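MFP2b (Ascaris suum, PDB 2BJR) probably enhances the polymerization of major sperm protein that drives amoeboid motility of nematode sperm, and binds a zinc ion. Local coordinates at residues A[219-224]-A[318-323]. Residues are numbered along the deposited sequence; the frame is centred on the assembly and turned at random.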
# COMPACT_ATOMS: atom_id res chain seq x y z
N ASP A 219 17.48 -22.69 1.67
CA ASP A 219 18.18 -23.49 2.69
C ASP A 219 18.27 -22.62 3.93
O ASP A 219 19.19 -21.82 4.07
CB ASP A 219 19.55 -23.90 2.15
CG ASP A 219 20.44 -24.59 3.17
OD1 ASP A 219 19.99 -25.06 4.26
OD2 ASP A 219 21.66 -24.70 2.93
N THR A 220 17.25 -22.71 4.78
CA THR A 220 16.99 -21.67 5.78
C THR A 220 17.32 -22.09 7.22
O THR A 220 17.89 -23.15 7.48
CB THR A 220 15.56 -21.11 5.62
OG1 THR A 220 15.41 -19.91 6.40
CG2 THR A 220 14.48 -22.05 6.16
N LEU A 221 17.00 -21.23 8.17
CA LEU A 221 17.29 -21.46 9.55
C LEU A 221 16.31 -22.42 10.22
O LEU A 221 15.18 -22.59 9.79
CB LEU A 221 17.29 -20.16 10.31
CG LEU A 221 18.46 -19.25 9.96
CD1 LEU A 221 18.18 -17.83 10.48
CD2 LEU A 221 19.74 -19.80 10.57
N PRO A 222 16.76 -23.06 11.29
CA PRO A 222 15.88 -23.93 12.09
C PRO A 222 14.62 -23.21 12.53
O PRO A 222 14.67 -22.06 13.04
CB PRO A 222 16.75 -24.27 13.33
CG PRO A 222 18.13 -24.21 12.84
CD PRO A 222 18.14 -23.08 11.80
N GLY A 223 13.49 -23.87 12.31
CA GLY A 223 12.19 -23.36 12.68
C GLY A 223 11.51 -22.52 11.61
O GLY A 223 10.41 -22.11 11.77
N GLU A 224 12.17 -22.27 10.50
CA GLU A 224 11.59 -21.46 9.46
C GLU A 224 11.14 -22.30 8.29
O GLU A 224 11.78 -23.31 7.93
CB GLU A 224 12.61 -20.43 9.00
CG GLU A 224 13.08 -19.50 10.09
CD GLU A 224 11.97 -18.63 10.66
OE1 GLU A 224 11.11 -18.19 9.90
OE2 GLU A 224 11.94 -18.44 11.88
N ILE A 318 22.34 -13.92 4.72
CA ILE A 318 23.02 -15.16 5.03
C ILE A 318 23.46 -15.12 6.49
O ILE A 318 24.30 -14.31 6.86
CB ILE A 318 24.27 -15.36 4.14
CG1 ILE A 318 23.91 -15.28 2.67
CG2 ILE A 318 24.97 -16.67 4.48
CD1 ILE A 318 22.85 -16.26 2.23
N VAL A 319 22.85 -15.97 7.31
CA VAL A 319 23.06 -16.02 8.75
C VAL A 319 23.35 -17.47 9.14
O VAL A 319 22.54 -18.38 8.89
CB VAL A 319 21.79 -15.55 9.50
CG1 VAL A 319 21.92 -15.75 11.04
CG2 VAL A 319 21.51 -14.15 9.18
N ASP A 320 24.52 -17.72 9.73
CA ASP A 320 24.89 -19.07 10.12
C ASP A 320 24.94 -19.94 8.87
O ASP A 320 24.58 -21.10 8.90
CB ASP A 320 23.87 -19.66 11.12
CG ASP A 320 23.91 -18.99 12.51
OD1 ASP A 320 24.91 -18.28 12.82
OD2 ASP A 320 22.98 -19.13 13.36
N GLY A 321 25.37 -19.38 7.75
CA GLY A 321 25.40 -20.11 6.49
C GLY A 321 24.04 -20.43 5.84
O GLY A 321 23.99 -21.08 4.81
N LYS A 322 22.95 -19.92 6.41
CA LYS A 322 21.60 -20.19 5.91
C LYS A 322 20.96 -18.92 5.35
O LYS A 322 21.31 -17.81 5.75
CB LYS A 322 20.74 -20.71 7.06
CG LYS A 322 21.25 -22.02 7.69
CD LYS A 322 21.31 -23.14 6.64
CE LYS A 322 21.65 -24.50 7.26
NZ LYS A 322 21.65 -25.58 6.24
N GLU A 323 20.03 -19.12 4.45
CA GLU A 323 19.29 -18.06 3.76
C GLU A 323 18.01 -17.75 4.52
O GLU A 323 17.31 -18.66 4.90
CB GLU A 323 18.91 -18.55 2.39
CG GLU A 323 20.11 -18.80 1.48
CD GLU A 323 19.83 -19.75 0.34
OE1 GLU A 323 18.81 -20.46 0.37
OE2 GLU A 323 20.66 -19.77 -0.60
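D219 and E323 grip each other twice: E323 N donates to D219 O in a nearly straight bond (169°). D219 N reaches back to E323 OE1 at 2.9 Å, on the anti side of the carboxylate and 32° out of its plane. The other carboxylate oxygen, E323 OE2, forms a salt bridge with R216. Next along the loop, T220 OG1 lies in the carbonyl plane of E323 and donates to its O at 2.7 Å; the same hydroxyl also bonds Q228. A chi1 of 173° turns the D219 carboxylate away from its own N and over to K322, whose NZ meets OD1 on the syn side at 2.6 Å in a salt bridge. The K322 chain bends at chi2 and runs past T220 O. The buried L221 lays CD2 against K322 CB (3.8 Å) and V319 O, while CD1 faces V319 CG1 and the side chain also touches I324 and Y339. Behind these contacts, the partner segment is a type I' turn, V319 to K322, closed by V319 N to K322 O and K322 N to V319 O. It is the two-residue turn of a beta hairpin joining strands 313-319 and 322-329, clasped by the loop preceding strand 229-235.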